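Local structure of DNA polymerase (Bacillus phage phi29, 2PY5) at residues 362-365 against 366-370; 269-272 against 273-277. The protein replicates the viral DNA from a protein primer by strand displacement, with high processivity and fidelity, and also carries a 3'-5' exonuclease activity. The protein carries 2 engineered substitutions. All coordinates share one frame; numbering follows the deposited sequence.

Contact 1. Residues 362-365 against 366-370; sequences DFID and KWTYI. With EDO (1,2-ethanediol), chain N.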
loop_
_atom_site.group_PDB
_atom_site.type_symbol
_atom_site.label_atom_id
_atom_site.label_comp_id
_atom_site.label_asym_id
_atom_site.label_seq_id
_atom_site.Cartn_x
_atom_site.Cartn_y
_atom_site.Cartn_z
ATOM N N ASP F 362 16.539 -17.284 -4.323
ATOM C CA ASP F 362 16.491 -18.026 -3.063
ATOM C C ASP F 362 15.439 -17.465 -2.107
ATOM O O ASP F 362 14.782 -18.220 -1.400
ATOM C CB ASP F 362 17.869 -18.070 -2.390
ATOM C CG ASP F 362 18.883 -18.919 -3.155
ATOM O OD1 ASP F 362 18.489 -19.761 -3.998
ATOM O OD2 ASP F 362 20.096 -18.755 -2.883
ATOM N N PHE F 363 15.280 -16.149 -2.082
ATOM C CA PHE F 363 14.279 -15.506 -1.206
ATOM C C PHE F 363 12.881 -15.880 -1.647
ATOM O O PHE F 363 12.022 -16.246 -0.844
ATOM C CB PHE F 363 14.439 -13.979 -1.262
ATOM C CG PHE F 363 13.418 -13.221 -0.446
ATOM C CD1 PHE F 363 13.604 -13.036 0.917
ATOM C CD2 PHE F 363 12.267 -12.689 -1.037
ATOM C CE1 PHE F 363 12.658 -12.340 1.687
ATOM C CE2 PHE F 363 11.325 -11.994 -0.264
ATOM C CZ PHE F 363 11.540 -11.803 1.085
ATOM N N ILE F 364 12.646 -15.785 -2.942
ATOM C CA ILE F 364 11.322 -16.089 -3.464
ATOM C C ILE F 364 11.014 -17.579 -3.332
ATOM O O ILE F 364 9.908 -17.954 -2.969
ATOM C CB ILE F 364 11.154 -15.579 -4.916
ATOM C CG1 ILE F 364 11.171 -14.046 -4.917
ATOM C CG2 ILE F 364 9.863 -16.127 -5.547
ATOM C CD1 ILE F 364 11.210 -13.400 -6.281
ATOM N N ASP F 365 11.990 -18.442 -3.614
ATOM C CA ASP F 365 11.797 -19.885 -3.418
ATOM C C ASP F 365 11.407 -20.202 -1.970
ATOM O O ASP F 365 10.494 -20.993 -1.739
ATOM C CB ASP F 365 13.070 -20.647 -3.791
ATOM C CG ASP F 365 13.296 -20.751 -5.308
ATOM O OD1 ASP F 365 12.375 -20.424 -6.098
ATOM O OD2 ASP F 365 14.397 -21.188 -5.715
ATOM N N LYS F 366 12.092 -19.577 -1.009
ATOM C CA LYS F 366 11.852 -19.834 0.426
ATOM C C LYS F 366 10.434 -19.482 0.810
ATOM O O LYS F 366 9.711 -20.300 1.378
ATOM C CB LYS F 366 12.827 -19.045 1.306
ATOM C CG LYS F 366 12.532 -19.128 2.831
ATOM C CD LYS F 366 13.374 -18.144 3.630
ATOM C CE LYS F 366 12.829 -17.914 5.041
ATOM N NZ LYS F 366 13.198 -18.999 5.963
ATOM N N TRP F 367 10.033 -18.256 0.499
ATOM C CA TRP F 367 8.742 -17.769 0.967
ATOM C C TRP F 367 7.582 -18.319 0.136
ATOM O O TRP F 367 6.481 -18.485 0.651
ATOM C CB TRP F 367 8.756 -16.235 1.073
ATOM C CG TRP F 367 9.576 -15.827 2.226
ATOM C CD1 TRP F 367 10.847 -15.328 2.214
ATOM C CD2 TRP F 367 9.205 -15.942 3.597
ATOM N NE1 TRP F 367 11.272 -15.085 3.496
ATOM C CE2 TRP F 367 10.287 -15.464 4.369
ATOM C CE3 TRP F 367 8.054 -16.395 4.254
ATOM C CZ2 TRP F 367 10.257 -15.443 5.770
ATOM C CZ3 TRP F 367 8.014 -16.359 5.638
ATOM C CH2 TRP F 367 9.114 -15.888 6.385
ATOM N N THR F 368 7.824 -18.626 -1.136
ATOM C CA THR F 368 6.823 -19.316 -1.946
ATOM C C THR F 368 6.565 -20.727 -1.385
ATOM O O THR F 368 5.414 -21.150 -1.270
ATOM C CB THR F 368 7.221 -19.361 -3.435
ATOM O OG1 THR F 368 7.398 -18.024 -3.919
ATOM C CG2 THR F 368 6.152 -20.034 -4.267
ATOM N N TYR F 369 7.617 -21.440 -0.981
ATOM C CA TYR F 369 7.410 -22.753 -0.365
ATOM C C TYR F 369 6.548 -22.661 0.888
ATOM O O TYR F 369 5.608 -23.437 1.073
ATOM C CB TYR F 369 8.746 -23.402 -0.012
ATOM C CG TYR F 369 8.575 -24.786 0.550
ATOM C CD1 TYR F 369 8.317 -25.859 -0.288
ATOM C CD2 TYR F 369 8.647 -25.021 1.917
ATOM C CE1 TYR F 369 8.152 -27.140 0.217
ATOM C CE2 TYR F 369 8.473 -26.298 2.437
ATOM C CZ TYR F 369 8.228 -27.357 1.576
ATOM O OH TYR F 369 8.053 -28.639 2.049
ATOM N N ILE F 370 6.871 -21.702 1.754
ATOM C CA ILE F 370 6.097 -21.494 2.980
ATOM C C ILE F 370 4.638 -21.155 2.633
ATOM O O ILE F 370 3.707 -21.720 3.212
ATOM C CB ILE F 370 6.739 -20.436 3.891
ATOM C CG1 ILE F 370 8.066 -20.968 4.450
ATOM C CG2 ILE F 370 5.780 -20.059 5.019
ATOM C CD1 ILE F 370 8.934 -19.913 5.106
HETATM C C1 EDO N . 9.206 -19.690 -6.538
HETATM O O1 EDO N . 9.605 -20.982 -6.088
HETATM C C2 EDO N . 9.288 -19.643 -8.053
HETATM O O2 EDO N . 8.117 -20.228 -8.628
#

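Contact 2. Residues 269-272 against 273-277; sequences IVFE and GKYVW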
loop_
_atom_site.group_PDB
_atom_site.type_symbol
_atom_site.label_atom_id
_atom_site.label_comp_id
_atom_site.label_asym_id
_atom_site.label_seq_id
_atom_site.Cartn_x
_atom_site.Cartn_y
_atom_site.Cartn_z
ATOM N N ILE F 269 27.342 3.914 -14.234
ATOM C CA ILE F 269 28.199 4.821 -14.972
ATOM C C ILE F 269 27.328 5.897 -15.630
ATOM O O ILE F 269 26.328 5.589 -16.288
ATOM C CB ILE F 269 29.038 4.077 -16.022
ATOM C CG1 ILE F 269 30.021 3.137 -15.327
ATOM C CG2 ILE F 269 29.783 5.057 -16.922
ATOM C CD1 ILE F 269 30.843 2.300 -16.286
ATOM N N VAL F 270 27.697 7.149 -15.406
ATOM C CA VAL F 270 26.987 8.280 -16.009
ATOM C C VAL F 270 27.500 8.491 -17.433
ATOM O O VAL F 270 28.714 8.362 -17.706
ATOM C CB VAL F 270 27.249 9.577 -15.218
ATOM C CG1 VAL F 270 26.642 10.792 -15.918
ATOM C CG2 VAL F 270 26.738 9.450 -13.807
ATOM N N PHE F 271 26.585 8.861 -18.340
ATOM C CA PHE F 271 26.958 9.230 -19.710
ATOM C C PHE F 271 26.207 10.481 -20.138
ATOM O O PHE F 271 25.139 10.761 -19.615
ATOM C CB PHE F 271 26.689 8.081 -20.699
ATOM C CG PHE F 271 25.262 7.622 -20.746
ATOM C CD1 PHE F 271 24.322 8.243 -21.576
ATOM C CD2 PHE F 271 24.844 6.557 -19.963
ATOM C CE1 PHE F 271 23.007 7.812 -21.604
ATOM C CE2 PHE F 271 23.534 6.117 -20.004
ATOM C CZ PHE F 271 22.615 6.744 -20.801
ATOM N N GLU F 272 26.785 11.227 -21.078
ATOM C CA GLU F 272 26.095 12.362 -21.710
ATOM C C GLU F 272 25.501 11.891 -23.032
ATOM O O GLU F 272 25.999 10.943 -23.655
ATOM C CB GLU F 272 27.041 13.556 -21.908
ATOM C CG GLU F 272 27.570 14.163 -20.608
ATOM C CD GLU F 272 26.468 14.612 -19.632
ATOM O OE1 GLU F 272 25.814 15.644 -19.894
ATOM O OE2 GLU F 272 26.270 13.939 -18.589
ATOM N N GLY F 273 24.421 12.541 -23.464
ATOM C CA GLY F 273 23.806 12.203 -24.723
ATOM C C GLY F 273 23.050 10.902 -24.688
ATOM O O GLY F 273 22.491 10.538 -23.654
ATOM N N LYS F 274 23.017 10.228 -25.844
ATOM C CA LYS F 274 22.283 8.979 -26.023
ATOM C C LYS F 274 23.137 7.783 -25.607
ATOM O O LYS F 274 24.306 7.694 -25.999
ATOM C CB LYS F 274 21.874 8.815 -27.492
ATOM C CG LYS F 274 20.933 7.653 -27.784
ATOM C CD LYS F 274 20.648 7.572 -29.284
ATOM C CE LYS F 274 19.542 6.620 -29.642
ATOM N NZ LYS F 274 19.967 5.193 -29.613
ATOM N N TYR F 275 22.540 6.875 -24.835
ATOM C CA TYR F 275 23.190 5.615 -24.437
ATOM C C TYR F 275 23.744 4.869 -25.658
ATOM O O TYR F 275 23.061 4.750 -26.677
ATOM C CB TYR F 275 22.176 4.737 -23.732
ATOM C CG TYR F 275 22.602 3.331 -23.432
ATOM C CD1 TYR F 275 23.446 3.046 -22.359
ATOM C CD2 TYR F 275 22.106 2.275 -24.176
ATOM C CE1 TYR F 275 23.820 1.748 -22.070
ATOM C CE2 TYR F 275 22.472 0.974 -23.901
ATOM C CZ TYR F 275 23.323 0.709 -22.834
ATOM O OH TYR F 275 23.687 -0.590 -22.532
ATOM N N VAL F 276 24.980 4.390 -25.529
ATOM C CA VAL F 276 25.613 3.467 -26.502
ATOM C C VAL F 276 25.629 2.082 -25.866
ATOM O O VAL F 276 26.018 1.923 -24.697
ATOM C CB VAL F 276 27.033 3.900 -26.891
ATOM C CG1 VAL F 276 27.697 2.858 -27.814
ATOM C CG2 VAL F 276 27.000 5.277 -27.572
ATOM N N TRP F 277 25.136 1.097 -26.617
ATOM C CA TRP F 277 25.071 -0.298 -26.164
ATOM C C TRP F 277 26.359 -0.734 -25.507
ATOM O O TRP F 277 27.452 -0.575 -26.072
ATOM C CB TRP F 277 24.762 -1.230 -27.349
ATOM C CG TRP F 277 24.883 -2.741 -27.050
ATOM C CD1 TRP F 277 25.709 -3.624 -27.662
ATOM C CD2 TRP F 277 24.128 -3.501 -26.096
ATOM N NE1 TRP F 277 25.535 -4.883 -27.139
ATOM C CE2 TRP F 277 24.571 -4.837 -26.180
ATOM C CE3 TRP F 277 23.133 -3.181 -25.172
ATOM C CZ2 TRP F 277 24.045 -5.854 -25.380
ATOM C CZ3 TRP F 277 22.623 -4.196 -24.373
ATOM C CH2 TRP F 277 23.081 -5.512 -24.486
HETATM O O HOH W 1 26.629 8.219 -24.600
#

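Contact 1. Residues 362-365 against 366-370
Phe363 lays one face of its ring against CD1 of Trp367, one helical turn on. CD1 of Trp367 stands over that face, off toward the rim, and is 3.5 Å from CE1 of Phe363. The two rings are oblique, with planes at 52° and the phenyl and five-membered centroids 4.7 Å apart. The first torsions differ. Phe363 has CG anti to its backbone N (chi1 177°), whereas Trp367 has CG beside its own N (chi1 -72°), which turns the indole back toward the preceding turn. CE of Lys366 and CD1 of Ile370 lie over one face of the indole, toward its rim, and Phe363 O lies at its edge. Outside the segments, Phe363 touches Phe198 of helix 190-202, and Trp367 packs on Ala382, Met385 and Leu386 of helix 376-387.

The polar side of the turn centres on Ile364 O, which takes two hydrogen bonds from Thr368. Thr368 N donates to Ile364 O at 2.9 Å. Thr368 OG1 donates to Ile364 O at 2.7 Å, from above the carbonyl plane, and the two donors come from opposite faces of that plane. The Thr368 hydroxyl thus finds its acceptor within its own helix. Asp365 OD1 accepts from O1 of a 1,2-ethanediol, probably from the crystallisation liquor, at 2.8 Å. OD1 also bonds Tyr259 OH, and OD2 forms a salt bridge with Lys361, so the carboxylate is held at both oxygens.

Ile364 is involved in binding DNA and dNTP, and Lys366 in stabilising the incoming nucleotide. The arrangement is i to i+4 packing on an alpha-helix, with a threonine hydroxyl bonded back to the carbonyl four residues earlier, in helix 361-373 of the polymerisation region.

Contact 2. Residues 269-272 against 273-277
The strand runs through Phe271 to Glu272 and the backbone turns at Gly273, where phi is positive (73°), and Tyr275 comes back beside Phe271. The Phe271 ring sits inside this bend. Its CG lies between the backbone N and the carbonyl carbon (chi1 58°), which carries the ring over toward the loop. Gly273 O approaches the edge of the ring in its plane, 3.4 Å from Phe271 CE1. Tyr275 CA lies over a face, 4.0 Å from the centroid of the Phe271 ring, as a CH-pi contact. Tyr275 CB adds an apolar touch at 3.6 Å from CZ of Phe271. The two aromatic rings are oblique to each other, with planes at 54°, and the tyrosine offers its edge to CE2 of Phe271.

A water bridges the bend by donating to Glu272 O at 3.0 Å and to Lys274 O at 2.8 Å. Gln286 of strand 283-294 accepts from Tyr275 N and donates to Gly273 O. The Tyr275 hydroxyl bonds Tyr281 O and Asp278 N, and its ring stacks with His284.

No direct hydrogen bond joins the two segments. Their contact is aromatic and apolar, centred on one phenyl ring, while several polar backbone atoms of the bend bond a water, Gln286 and, at Gly273, the backbone of Ile348.

Both contacts belong to the region for initiation, polymerisation and pyrophosphorolysis, but they do not touch. They are about 37 Å apart, centre to centre, and their nearest atoms about 23 Å. Contact 2 comes first along the chain, at the end of strand 267-272 and in the loop leading to strand 283-294. Both strands pair antiparallel with strand 340-356, which ends shortly before helix 361-373, the home of contact 1. Contact 2 lies away from the annotated sites. Contact 1 is partly buried and holds Ile364 and Lys366, two residues that handle DNA or nucleotide. The region therefore combines a surface bend, about 34 Å from the chain centre, with a helix nearer the centre that carries nucleotide-binding residues.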